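Local structure of nucleocapsid (Crimean-congo hemorrhagic fever virus, 4AKL) at residues 91-96 and 132-137; 110-114 and 360-364; 156-162 and 423-428; 218-222 and 279-283. The protein probably binds single- and double-stranded RNA, including the panhandle formed by the genome termini, and helps to package the viral genome. One frame throughout, in Å; residues are numbered along the deposited sequence.

How the contacts relate
From the N terminus, residues 91-96 open contact 1 and 110-114 open contact 2 before 132-137 return to close contact 1, so these two cross; contact 1 brings helices 86-98 and 120-136 together, closing a loop that holds the short helices 104-107 and 110-113. Residues 156-162 then open contact 3. The chain next runs through contact 4, which closes 218-222 onto helix 270-292, before 360-364 complete contact 2 and 423-428 complete contact 3. Contacts 2 and 3 therefore cross each other, and contact 4 nests inside both. Contacts 1, 2 and 3 tie together the large globular body, whereas contact 4 lies in the helical stalk, about 54 Å from contact 3 between centres.

Contact 1: residues 91-96 and 132-137; sequences KGLEWF and KWRKDI
Trp-95 and Trp-133 form a T-shaped pair at the crossing of helices 86-98 and 120-136, whose local axes approach to 10.2 Å. The five-membered edge of Trp-133 is directed at the face of Trp-95, with the planes 77° apart and Trp-133 CD1 only 3.5 Å from Trp-95 CD2. Trp-133 CA lies over the five-membered ring of Trp-95 in a CH-pi contact. Each indole spends its N-H across the interface. Trp-133 NE1 donates to Gly-92 O at 3.2 Å, nearly straight (171°), in the ring plane and on a lone pair of the carbonyl. Trp-95 NE1 reaches Asp-136 OD2 at 2.9 Å, from the anti side of the carboxylate. Ile-137 CD1 packs on a face of Trp-133 and toward Gly-92 CA. The exposed margin is looser: there Asp-136 OD2 also receives Lys-132 NZ in a salt bridge on its syn lone pair, so OD2 accepts from two donors, and Lys-91 bends at chi3 to bring NZ to a weak bond with Ile-137 O. On the inner side Phe-96 meets Trp-133 obliquely, and Phe-308, Tyr-311 and Tyr-315 of helix 306-316 extend this aromatic cluster, so that helix packs against the crossing.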
loop_
_atom_site.group_PDB
_atom_site.type_symbol
_atom_site.label_atom_id
_atom_site.label_comp_id
_atom_site.label_asym_id
_atom_site.label_seq_id
_atom_site.Cartn_x
_atom_site.Cartn_y
_atom_site.Cartn_z
ATOM N N LYS A 91 12.336 11.058 13.568
ATOM C CA LYS A 91 11.074 10.590 14.116
ATOM C C LYS A 91 10.662 9.292 13.500
ATOM O O LYS A 91 10.293 8.377 14.221
ATOM C CB LYS A 91 9.997 11.638 13.960
ATOM C CG LYS A 91 10.270 12.864 14.898
ATOM C CD LYS A 91 9.079 13.740 15.016
ATOM C CE LYS A 91 8.768 14.489 13.746
ATOM N NZ LYS A 91 7.819 15.672 14.055
ATOM N N GLY A 92 10.763 9.205 12.181
ATOM C CA GLY A 92 10.395 7.982 11.416
ATOM C C GLY A 92 11.155 6.706 11.781
ATOM O O GLY A 92 10.585 5.617 11.774
ATOM N N LEU A 93 12.435 6.832 12.103
ATOM C CA LEU A 93 13.235 5.666 12.579
ATOM C C LEU A 93 12.961 5.403 14.040
ATOM O O LEU A 93 12.723 4.223 14.464
ATOM C CB LEU A 93 14.721 5.901 12.361
ATOM C CG LEU A 93 15.182 5.817 10.920
ATOM C CD1 LEU A 93 16.571 6.393 10.836
ATOM C CD2 LEU A 93 15.098 4.340 10.331
ATOM N N GLU A 94 12.968 6.470 14.841
ATOM C CA GLU A 94 12.710 6.291 16.298
ATOM C C GLU A 94 11.352 5.624 16.538
ATOM O O GLU A 94 11.207 4.809 17.448
ATOM C CB GLU A 94 12.846 7.614 17.063
ATOM C CG GLU A 94 12.772 7.558 18.650
ATOM C CD GLU A 94 13.832 6.623 19.369
ATOM O OE1 GLU A 94 14.764 6.061 18.736
ATOM O OE2 GLU A 94 13.691 6.455 20.604
ATOM N N TRP A 95 10.367 5.919 15.695
ATOM C CA TRP A 95 9.040 5.342 15.911
ATOM C C TRP A 95 9.079 3.780 16.064
ATOM O O TRP A 95 8.416 3.232 16.938
ATOM C CB TRP A 95 8.095 5.772 14.819
ATOM C CG TRP A 95 6.653 5.361 15.059
ATOM C CD1 TRP A 95 5.680 6.124 15.618
ATOM C CD2 TRP A 95 6.044 4.100 14.737
ATOM N NE1 TRP A 95 4.486 5.412 15.678
ATOM C CE2 TRP A 95 4.682 4.171 15.134
ATOM C CE3 TRP A 95 6.510 2.911 14.153
ATOM C CZ2 TRP A 95 3.784 3.095 14.972
ATOM C CZ3 TRP A 95 5.601 1.824 13.998
ATOM C CH2 TRP A 95 4.269 1.936 14.393
ATOM N N PHE A 96 9.854 3.091 15.223
ATOM C CA PHE A 96 9.986 1.617 15.301
ATOM C C PHE A 96 10.566 1.144 16.630
ATOM O O PHE A 96 10.139 0.138 17.171
ATOM C CB PHE A 96 10.773 1.086 14.065
ATOM C CG PHE A 96 9.994 1.249 12.821
ATOM C CD1 PHE A 96 9.022 0.325 12.489
ATOM C CD2 PHE A 96 10.174 2.376 12.006
ATOM C CE1 PHE A 96 8.245 0.482 11.335
ATOM C CE2 PHE A 96 9.402 2.544 10.862
ATOM C CZ PHE A 96 8.445 1.601 10.526
ATOM N N LYS A 132 -0.869 4.772 12.149
ATOM C CA LYS A 132 -0.339 5.227 13.427
ATOM C C LYS A 132 1.004 5.967 13.293
ATOM O O LYS A 132 1.172 7.051 13.867
ATOM C CB LYS A 132 -0.188 4.058 14.396
ATOM C CG LYS A 132 0.232 4.478 15.852
ATOM C CD LYS A 132 0.029 3.322 16.849
ATOM C CE LYS A 132 0.815 3.548 18.183
ATOM N NZ LYS A 132 0.595 4.893 18.696
ATOM N N TRP A 133 1.938 5.373 12.540
ATOM C CA TRP A 133 3.216 5.953 12.290
ATOM C C TRP A 133 3.030 7.348 11.715
ATOM O O TRP A 133 3.644 8.288 12.220
ATOM C CB TRP A 133 3.986 5.064 11.327
ATOM C CG TRP A 133 5.324 5.503 10.900
ATOM C CD1 TRP A 133 6.535 5.180 11.470
ATOM C CD2 TRP A 133 5.615 6.314 9.784
ATOM N NE1 TRP A 133 7.572 5.756 10.773
ATOM C CE2 TRP A 133 7.039 6.462 9.723
ATOM C CE3 TRP A 133 4.833 6.935 8.817
ATOM C CZ2 TRP A 133 7.681 7.210 8.709
ATOM C CZ3 TRP A 133 5.476 7.692 7.799
ATOM C CH2 TRP A 133 6.892 7.812 7.775
ATOM N N ARG A 134 2.193 7.478 10.674
ATOM C CA ARG A 134 1.918 8.764 10.059
ATOM C C ARG A 134 1.367 9.815 11.074
ATOM O O ARG A 134 1.859 10.923 11.134
ATOM C CB ARG A 134 0.942 8.615 8.901
ATOM C CG ARG A 134 1.538 7.941 7.717
ATOM C CD ARG A 134 0.535 7.524 6.734
ATOM N NE ARG A 134 1.206 7.112 5.453
ATOM C CZ ARG A 134 1.298 7.836 4.336
ATOM N NH1 ARG A 134 0.768 9.061 4.238
ATOM N NH2 ARG A 134 1.904 7.316 3.270
ATOM N N LYS A 135 0.363 9.423 11.858
ATOM C CA LYS A 135 -0.185 10.264 12.905
ATOM C C LYS A 135 0.863 10.657 13.980
ATOM O O LYS A 135 1.024 11.834 14.292
ATOM C CB LYS A 135 -1.373 9.569 13.604
ATOM C CG LYS A 135 -2.733 9.590 12.818
ATOM C CD LYS A 135 -3.974 9.699 13.780
ATOM C CE LYS A 135 -4.091 11.103 14.462
ATOM N NZ LYS A 135 -5.405 11.382 15.214
ATOM N N ASP A 136 1.551 9.664 14.537
ATOM C CA ASP A 136 2.519 9.896 15.616
ATOM C C ASP A 136 3.656 10.835 15.218
ATOM O O ASP A 136 4.014 11.695 16.010
ATOM C CB ASP A 136 3.105 8.565 16.139
ATOM C CG ASP A 136 2.056 7.711 16.905
ATOM O OD1 ASP A 136 0.901 8.172 17.138
ATOM O OD2 ASP A 136 2.395 6.570 17.264
ATOM N N ILE A 137 4.203 10.700 14.008
ATOM C CA ILE A 137 5.346 11.567 13.626
ATOM C C ILE A 137 4.945 12.925 12.960
ATOM O O ILE A 137 5.830 13.713 12.545
ATOM C CB ILE A 137 6.414 10.782 12.750
ATOM C CG1 ILE A 137 5.955 10.589 11.265
ATOM C CG2 ILE A 137 6.764 9.460 13.421
ATOM C CD1 ILE A 137 7.073 10.028 10.327
#

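Contact 2: residues 110-114 and 360-364; sequences YIELK and YELFA. Unlike the reference sequence in segment 110-114: Ile-111 (reference Thr).
Tyr-110 and Lys-114, one helical turn apart, reach residues 360-364 through different first torsions. The tyrosine ring leaves with CG opposite the backbone N (chi1 -167°), while the lysine has CG opposite its carbonyl carbon and then bends at CG-CD (chi3 56°). Tyr-110 OH donates to Leu-362 O over 2.7 Å; the carbonyl oxygen lies at the ring edge, near its plane, and the donor is tilted 29° from the carbonyl plane. Leu-362 CD2 touches the Tyr-110 ring at CE2, 3.9 Å away, the two side chains crossing at about a right angle. The lysine ammonium donates to the preceding carbonyl, with Lys-114 NZ 2.6 Å from Glu-361 O, and its CE lies against Phe-363 O. These acceptors belong to a type I beta turn, Tyr-360 to Phe-363, which starts at the last residue of helix 355-360, so two side chains from far back in the sequence address successive peptide carbonyls of the turn. Farther along, Ala-364 CB packs against the backbone of Lys-114, whose carbonyl oxygen is hydrogen-bonded by Ser-367. The tyrosine hydroxyl is also bonded to the backbone N of Leu-380, and Trp-313 of helix 306-316 covers Leu-362.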
loop_
_atom_site.group_PDB
_atom_site.type_symbol
_atom_site.label_atom_id
_atom_site.label_comp_id
_atom_site.label_asym_id
_atom_site.label_seq_id
_atom_site.Cartn_x
_atom_site.Cartn_y
_atom_site.Cartn_z
ATOM N N TYR A 110 9.325 -11.747 10.243
ATOM C CA TYR A 110 9.899 -11.310 8.978
ATOM C C TYR A 110 10.498 -12.504 8.208
ATOM O O TYR A 110 10.280 -12.616 7.027
ATOM C CB TYR A 110 10.947 -10.190 9.126
ATOM C CG TYR A 110 11.247 -9.594 7.768
ATOM C CD1 TYR A 110 10.483 -8.541 7.258
ATOM C CD2 TYR A 110 12.274 -10.134 6.948
ATOM C CE1 TYR A 110 10.747 -8.006 5.968
ATOM C CE2 TYR A 110 12.525 -9.638 5.703
ATOM C CZ TYR A 110 11.765 -8.566 5.207
ATOM O OH TYR A 110 12.037 -8.077 3.974
ATOM N N ILE A 111 11.220 -13.372 8.887
ATOM C CA ILE A 111 11.899 -14.485 8.255
ATOM C C ILE A 111 10.865 -15.385 7.504
ATOM O O ILE A 111 11.104 -15.829 6.383
ATOM C CB ILE A 111 12.742 -15.229 9.329
ATOM C CG1 ILE A 111 13.930 -14.329 9.772
ATOM C CG2 ILE A 111 13.251 -16.533 8.837
ATOM C CD1 ILE A 111 14.654 -14.877 11.133
ATOM N N GLU A 112 9.716 -15.653 8.146
ATOM C CA GLU A 112 8.657 -16.437 7.543
ATOM C C GLU A 112 7.987 -15.715 6.399
ATOM O O GLU A 112 7.578 -16.358 5.418
ATOM C CB GLU A 112 7.612 -16.815 8.594
ATOM C CG GLU A 112 6.539 -17.696 8.089
ATOM C CD GLU A 112 5.638 -18.239 9.201
ATOM O OE1 GLU A 112 5.406 -17.550 10.220
ATOM O OE2 GLU A 112 5.171 -19.340 9.037
ATOM N N LEU A 113 7.857 -14.403 6.505
ATOM C CA LEU A 113 7.160 -13.617 5.477
ATOM C C LEU A 113 7.987 -13.461 4.183
ATOM O O LEU A 113 7.460 -13.159 3.117
ATOM C CB LEU A 113 6.677 -12.245 6.059
ATOM C CG LEU A 113 5.562 -12.241 7.147
ATOM C CD1 LEU A 113 5.298 -10.764 7.655
ATOM C CD2 LEU A 113 4.255 -12.873 6.675
ATOM N N LYS A 114 9.288 -13.704 4.271
ATOM C CA LYS A 114 10.135 -13.814 3.098
ATOM C C LYS A 114 9.741 -15.107 2.287
ATOM O O LYS A 114 10.087 -15.213 1.124
ATOM C CB LYS A 114 11.640 -13.896 3.491
ATOM C CG LYS A 114 12.338 -12.600 3.879
ATOM C CD LYS A 114 13.817 -12.852 4.365
ATOM C CE LYS A 114 14.708 -13.601 3.359
ATOM N NZ LYS A 114 16.174 -13.375 3.610
ATOM N N TYR A 360 20.276 -6.218 2.295
ATOM C CA TYR A 360 20.256 -7.306 1.341
ATOM C C TYR A 360 19.520 -8.503 1.936
ATOM O O TYR A 360 18.724 -9.157 1.239
ATOM C CB TYR A 360 21.686 -7.767 0.957
ATOM C CG TYR A 360 21.733 -8.794 -0.178
ATOM C CD1 TYR A 360 21.449 -10.169 0.060
ATOM C CD2 TYR A 360 22.047 -8.405 -1.466
ATOM C CE1 TYR A 360 21.459 -11.111 -0.986
ATOM C CE2 TYR A 360 22.088 -9.372 -2.549
ATOM C CZ TYR A 360 21.798 -10.705 -2.301
ATOM O OH TYR A 360 21.845 -11.645 -3.350
ATOM N N GLU A 361 19.764 -8.787 3.199
ATOM C CA GLU A 361 19.161 -9.964 3.834
ATOM C C GLU A 361 17.637 -9.882 3.942
ATOM O O GLU A 361 16.980 -10.911 4.118
ATOM C CB GLU A 361 19.771 -10.224 5.179
ATOM C CG GLU A 361 19.350 -11.546 5.866
ATOM C CD GLU A 361 19.762 -12.876 5.118
ATOM O OE1 GLU A 361 20.092 -12.885 3.894
ATOM O OE2 GLU A 361 19.734 -13.913 5.784
ATOM N N LEU A 362 17.098 -8.686 3.804
ATOM C CA LEU A 362 15.642 -8.497 3.736
ATOM C C LEU A 362 14.986 -8.978 2.395
ATOM O O LEU A 362 13.793 -9.317 2.361
ATOM C CB LEU A 362 15.287 -7.045 4.021
ATOM C CG LEU A 362 15.843 -6.458 5.312
ATOM C CD1 LEU A 362 15.399 -4.985 5.436
ATOM C CD2 LEU A 362 15.454 -7.285 6.551
ATOM N N PHE A 363 15.758 -9.020 1.312
ATOM C CA PHE A 363 15.213 -9.424 0.014
ATOM C C PHE A 363 14.523 -10.759 0.028
ATOM O O PHE A 363 15.070 -11.739 0.528
ATOM C CB PHE A 363 16.294 -9.476 -1.074
ATOM C CG PHE A 363 16.807 -8.132 -1.524
ATOM C CD1 PHE A 363 16.021 -7.057 -1.617
ATOM C CD2 PHE A 363 18.149 -7.992 -1.918
ATOM C CE1 PHE A 363 16.511 -5.803 -2.062
ATOM C CE2 PHE A 363 18.640 -6.773 -2.338
ATOM C CZ PHE A 363 17.793 -5.667 -2.420
ATOM N N ALA A 364 13.337 -10.819 -0.549
ATOM C CA ALA A 364 12.625 -12.106 -0.649
ATOM C C ALA A 364 12.597 -12.712 -2.064
ATOM O O ALA A 364 11.888 -13.707 -2.327
ATOM C CB ALA A 364 11.179 -11.947 -0.111
#

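Contact 3: residues 156-162 and 423-428; sequences YKVPGEI and NNPCAR
Pro-159 presses its ring against the backbone of Asn-423, with CG 3.2 Å from Asn-423 O, and it has the largest buried surface of the contact. The same carbonyl oxygen is gripped from within its own segment by Arg-428, whose NE-H points at it almost perfectly straight (2.8 Å from NE to O, 177°) and in the guanidinium plane. A bend at chi3 (-88°) turns the arginine head back, leaving its CG and CD against Pro-159 CG. Asn-424 works at both ends of its amide. ND2 donates to Lys-157 O across the contact (3.0 Å), while OD1 accepts from Ala-427 N at 2.8 Å as the N-cap of helix 425-440. ND2 also sits over one face of the Tyr-156 ring, 3.5 Å from CZ, with ring and amide planes 77° apart; the tyrosine hydroxyl is bonded to Ser-458. Beyond the cap, Val-158 CG1 and Ile-162 CD1 close on Ala-427 CB. Residues 155-156 pair with the C-terminal strand 480-481, so this contact joins that small sheet to the start of helix 425-440. One buried amide, bonded through both its oxygen and its nitrogen, thus caps helix 425-440 and holds its start to a distant loop.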
loop_
_atom_site.group_PDB
_atom_site.type_symbol
_atom_site.label_atom_id
_atom_site.label_comp_id
_atom_site.label_asym_id
_atom_site.label_seq_id
_atom_site.Cartn_x
_atom_site.Cartn_y
_atom_site.Cartn_z
ATOM N N TYR A 156 -12.383 8.037 -15.533
ATOM C CA TYR A 156 -10.976 8.404 -15.742
ATOM C C TYR A 156 -10.858 8.920 -17.140
ATOM O O TYR A 156 -11.038 8.166 -18.099
ATOM C CB TYR A 156 -10.074 7.212 -15.542
ATOM C CG TYR A 156 -8.595 7.485 -15.380
ATOM C CD1 TYR A 156 -8.117 8.252 -14.338
ATOM C CD2 TYR A 156 -7.657 6.902 -16.238
ATOM C CE1 TYR A 156 -6.740 8.473 -14.160
ATOM C CE2 TYR A 156 -6.279 7.116 -16.065
ATOM C CZ TYR A 156 -5.830 7.902 -15.029
ATOM O OH TYR A 156 -4.470 8.109 -14.868
ATOM N N LYS A 157 -10.551 10.210 -17.238
ATOM C CA LYS A 157 -10.440 10.897 -18.518
ATOM C C LYS A 157 -9.019 10.803 -19.034
ATOM O O LYS A 157 -8.097 11.248 -18.369
ATOM C CB LYS A 157 -10.814 12.368 -18.381
ATOM C CG LYS A 157 -10.699 13.151 -19.675
ATOM C CD LYS A 157 -11.805 12.805 -20.627
ATOM C CE LYS A 157 -11.400 13.097 -22.056
ATOM N NZ LYS A 157 -10.557 14.317 -22.187
ATOM N N VAL A 158 -8.856 10.223 -20.225
ATOM C CA VAL A 158 -7.567 10.125 -20.904
ATOM C C VAL A 158 -7.779 10.575 -22.335
ATOM O O VAL A 158 -8.895 10.576 -22.776
ATOM C CB VAL A 158 -7.015 8.669 -20.905
ATOM C CG1 VAL A 158 -6.807 8.150 -19.459
ATOM C CG2 VAL A 158 -7.915 7.735 -21.683
ATOM N N PRO A 159 -6.708 10.956 -23.058
ATOM C CA PRO A 159 -6.776 11.224 -24.490
ATOM C C PRO A 159 -7.293 10.031 -25.290
ATOM O O PRO A 159 -6.966 8.906 -24.951
ATOM C CB PRO A 159 -5.320 11.468 -24.884
ATOM C CG PRO A 159 -4.615 11.698 -23.672
ATOM C CD PRO A 159 -5.367 11.210 -22.522
ATOM N N GLY A 160 -8.086 10.306 -26.343
ATOM C CA GLY A 160 -8.684 9.280 -27.207
ATOM C C GLY A 160 -7.721 8.242 -27.768
ATOM O O GLY A 160 -8.083 7.078 -27.937
ATOM N N GLU A 161 -6.494 8.655 -28.050
ATOM C CA GLU A 161 -5.500 7.767 -28.628
ATOM C C GLU A 161 -4.910 6.709 -27.676
ATOM O O GLU A 161 -4.163 5.841 -28.124
ATOM C CB GLU A 161 -4.359 8.590 -29.250
ATOM C CG GLU A 161 -3.579 9.466 -28.266
ATOM C CD GLU A 161 -2.198 9.875 -28.789
ATOM O OE1 GLU A 161 -1.468 9.007 -29.335
ATOM O OE2 GLU A 161 -1.843 11.075 -28.656
ATOM N N ILE A 162 -5.199 6.777 -26.377
ATOM C CA ILE A 162 -4.777 5.713 -25.470
ATOM C C ILE A 162 -5.952 5.019 -24.785
ATOM O O ILE A 162 -5.734 4.192 -23.919
ATOM C CB ILE A 162 -3.770 6.217 -24.449
ATOM C CG1 ILE A 162 -4.427 7.120 -23.394
ATOM C CG2 ILE A 162 -2.624 6.940 -25.172
ATOM C CD1 ILE A 162 -3.552 7.344 -22.189
ATOM N N ASN A 423 -3.807 16.979 -20.949
ATOM C CA ASN A 423 -4.133 15.640 -21.533
ATOM C C ASN A 423 -3.540 14.403 -20.826
ATOM O O ASN A 423 -3.082 13.430 -21.457
ATOM C CB ASN A 423 -3.875 15.629 -23.069
ATOM C CG ASN A 423 -5.140 15.848 -23.875
ATOM O OD1 ASN A 423 -5.231 15.389 -25.004
ATOM N ND2 ASN A 423 -6.128 16.543 -23.299
ATOM N N ASN A 424 -3.572 14.456 -19.503
ATOM C CA ASN A 424 -3.223 13.344 -18.648
ATOM C C ASN A 424 -1.850 12.687 -18.977
ATOM O O ASN A 424 -1.778 11.521 -19.353
ATOM C CB ASN A 424 -4.391 12.333 -18.644
ATOM C CG ASN A 424 -4.305 11.340 -17.478
ATOM O OD1 ASN A 424 -3.278 11.253 -16.834
ATOM N ND2 ASN A 424 -5.395 10.599 -17.211
ATOM N N PRO A 425 -0.761 13.451 -18.814
ATOM C CA PRO A 425 0.538 12.896 -19.057
ATOM C C PRO A 425 0.872 11.754 -18.109
ATOM O O PRO A 425 1.743 10.994 -18.425
ATOM C CB PRO A 425 1.486 14.103 -18.825
ATOM C CG PRO A 425 0.771 14.933 -17.973
ATOM C CD PRO A 425 -0.632 14.855 -18.427
ATOM N N CYS A 426 0.179 11.657 -16.962
ATOM C CA CYS A 426 0.326 10.524 -16.097
ATOM C C CYS A 426 -0.082 9.261 -16.839
ATOM O O CYS A 426 0.713 8.288 -16.952
ATOM C CB CYS A 426 -0.536 10.680 -14.859
ATOM S SG CYS A 426 -0.292 9.313 -13.666
ATOM N N ALA A 427 -1.314 9.266 -17.341
ATOM C CA ALA A 427 -1.840 8.085 -18.010
ATOM C C ALA A 427 -1.049 7.812 -19.305
ATOM O O ALA A 427 -0.695 6.674 -19.599
ATOM C CB ALA A 427 -3.313 8.237 -18.269
ATOM N N ARG A 428 -0.727 8.840 -20.070
ATOM C CA ARG A 428 0.040 8.572 -21.285
ATOM C C ARG A 428 1.323 7.791 -20.976
ATOM O O ARG A 428 1.658 6.857 -21.699
ATOM C CB ARG A 428 0.357 9.840 -22.039
ATOM C CG ARG A 428 -0.864 10.392 -22.744
ATOM C CD ARG A 428 -0.540 11.606 -23.551
ATOM N NE ARG A 428 -0.635 12.845 -22.761
ATOM C CZ ARG A 428 0.335 13.765 -22.576
ATOM N NH1 ARG A 428 1.558 13.657 -23.108
ATOM N NH2 ARG A 428 0.067 14.820 -21.841
#

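Contact 4: residues 218-222 and 279-283; sequences GDINK and NLLKH
The imidazole of His-283 meets Asn-221 at its edge, while one of its faces is taken by Asn-279 O, 3.0 Å above the plane and offset toward the rim. The amide of Asn-221 stands at 61° to the imidazole. Between them runs a hydrogen bond: His-283 NE2 donates to Asn-221 OD1 over 2.7 Å, with an N-H...O angle of 153°. The hydrogen-bond partner lies somewhat out of the imidazole plane, yet the donor is in the carbonyl plane of the amide and uses a lone pair of its oxygen. The same oxygen lies 3.3 Å from Asn-279 CB, so it is lodged between two residues one turn apart on the helix. Asn-221 reaches this position with CG placed opposite its carbonyl carbon (chi1 -60°), which carries the amide to the helix.

The backbone beneath it is a type I beta turn from Asp-219 to Lys-222, closed by Lys-222 N to Asp-219 O. Asp-219 OD2 also accepts from Asn-221 N, a weak bond that completes an Asx turn. Next to the polar pair is a small apolar contact, in which Ile-220 CG1 approaches Leu-280 CD2 to 4.1 Å, their side chains crossing at about a right angle.

The turn belongs to the long loop between helices 195-204 and 230-242, and it docks on helix 270-292, which begins directly after the DEVD sequence Asp-266 to Asp-269. Val-231 of helix 230-242 touches both Ile-220 and His-283, while Val-254 and Leu-257 of helix 245-263 pack on Leu-280.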
loop_
_atom_site.group_PDB
_atom_site.type_symbol
_atom_site.label_atom_id
_atom_site.label_comp_id
_atom_site.label_asym_id
_atom_site.label_seq_id
_atom_site.Cartn_x
_atom_site.Cartn_y
_atom_site.Cartn_z
ATOM N N GLY A 218 -34.236 -21.548 14.901
ATOM C CA GLY A 218 -34.232 -22.631 15.871
ATOM C C GLY A 218 -33.184 -22.414 16.947
ATOM O O GLY A 218 -33.031 -21.321 17.481
ATOM N N ASP A 219 -32.437 -23.460 17.255
ATOM C CA ASP A 219 -31.444 -23.368 18.316
ATOM C C ASP A 219 -30.382 -22.306 18.021
ATOM O O ASP A 219 -29.974 -22.118 16.860
ATOM C CB ASP A 219 -30.760 -24.708 18.539
ATOM C CG ASP A 219 -29.991 -24.733 19.843
ATOM O OD1 ASP A 219 -30.655 -24.587 20.907
ATOM O OD2 ASP A 219 -28.746 -24.880 19.777
ATOM N N ILE A 220 -29.934 -21.630 19.084
ATOM C CA ILE A 220 -28.962 -20.546 18.977
ATOM C C ILE A 220 -27.636 -20.976 18.285
ATOM O O ILE A 220 -26.972 -20.160 17.638
ATOM C CB ILE A 220 -28.671 -19.947 20.374
ATOM C CG1 ILE A 220 -28.036 -18.572 20.265
ATOM C CG2 ILE A 220 -27.779 -20.886 21.205
ATOM C CD1 ILE A 220 -28.903 -17.537 19.594
ATOM N N ASN A 221 -27.276 -22.244 18.419
ATOM C CA ASN A 221 -26.043 -22.755 17.839
ATOM C C ASN A 221 -26.234 -23.336 16.441
ATOM O O ASN A 221 -25.245 -23.702 15.799
ATOM C CB ASN A 221 -25.434 -23.808 18.761
ATOM C CG ASN A 221 -25.112 -23.252 20.135
ATOM O OD1 ASN A 221 -24.436 -22.223 20.259
ATOM N ND2 ASN A 221 -25.596 -23.926 21.179
ATOM N N LYS A 222 -27.484 -23.406 15.961
ATOM C CA LYS A 222 -27.773 -24.039 14.647
ATOM C C LYS A 222 -26.823 -23.554 13.534
ATOM O O LYS A 222 -26.717 -22.350 13.267
ATOM C CB LYS A 222 -29.251 -23.842 14.203
ATOM C CG LYS A 222 -29.649 -24.792 13.054
ATOM C CD LYS A 222 -31.109 -24.684 12.608
ATOM C CE LYS A 222 -31.383 -25.658 11.425
ATOM N NZ LYS A 222 -32.696 -25.427 10.775
ATOM N N ASN A 279 -21.300 -19.765 24.361
ATOM C CA ASN A 279 -21.554 -20.074 22.951
ATOM C C ASN A 279 -21.786 -18.873 22.056
ATOM O O ASN A 279 -21.346 -18.870 20.894
ATOM C CB ASN A 279 -22.720 -21.052 22.809
ATOM C CG ASN A 279 -22.331 -22.464 23.157
ATOM O OD1 ASN A 279 -21.150 -22.833 23.131
ATOM N ND2 ASN A 279 -23.326 -23.274 23.470
ATOM N N LEU A 280 -22.466 -17.859 22.580
ATOM C CA LEU A 280 -22.651 -16.611 21.851
ATOM C C LEU A 280 -21.296 -15.965 21.567
ATOM O O LEU A 280 -21.088 -15.425 20.464
ATOM C CB LEU A 280 -23.584 -15.649 22.600
ATOM C CG LEU A 280 -25.080 -15.923 22.382
ATOM C CD1 LEU A 280 -25.991 -15.306 23.477
ATOM C CD2 LEU A 280 -25.464 -15.424 20.953
ATOM N N LEU A 281 -20.366 -16.030 22.539
ATOM C CA LEU A 281 -19.008 -15.465 22.337
ATOM C C LEU A 281 -18.211 -16.189 21.247
ATOM O O LEU A 281 -17.484 -15.518 20.485
ATOM C CB LEU A 281 -18.206 -15.406 23.649
ATOM C CG LEU A 281 -18.812 -14.455 24.698
ATOM C CD1 LEU A 281 -18.101 -14.571 26.062
ATOM C CD2 LEU A 281 -18.797 -12.998 24.177
ATOM N N LYS A 282 -18.330 -17.527 21.163
ATOM C CA LYS A 282 -17.710 -18.291 20.062
ATOM C C LYS A 282 -18.281 -17.770 18.749
ATOM O O LYS A 282 -17.560 -17.538 17.800
ATOM C CB LYS A 282 -17.986 -19.805 20.136
ATOM C CG LYS A 282 -17.710 -20.493 21.454
ATOM C CD LYS A 282 -16.287 -20.359 21.884
ATOM C CE LYS A 282 -16.032 -21.151 23.175
ATOM N NZ LYS A 282 -14.641 -21.670 23.235
ATOM N N HIS A 283 -19.604 -17.584 18.715
ATOM C CA HIS A 283 -20.242 -17.124 17.485
ATOM C C HIS A 283 -19.836 -15.690 17.114
ATOM O O HIS A 283 -19.656 -15.420 15.932
ATOM C CB HIS A 283 -21.749 -17.276 17.521
ATOM C CG HIS A 283 -22.209 -18.667 17.833
ATOM N ND1 HIS A 283 -21.536 -19.789 17.389
ATOM C CD2 HIS A 283 -23.277 -19.119 18.546
ATOM C CE1 HIS A 283 -22.170 -20.869 17.819
ATOM N NE2 HIS A 283 -23.232 -20.489 18.518
#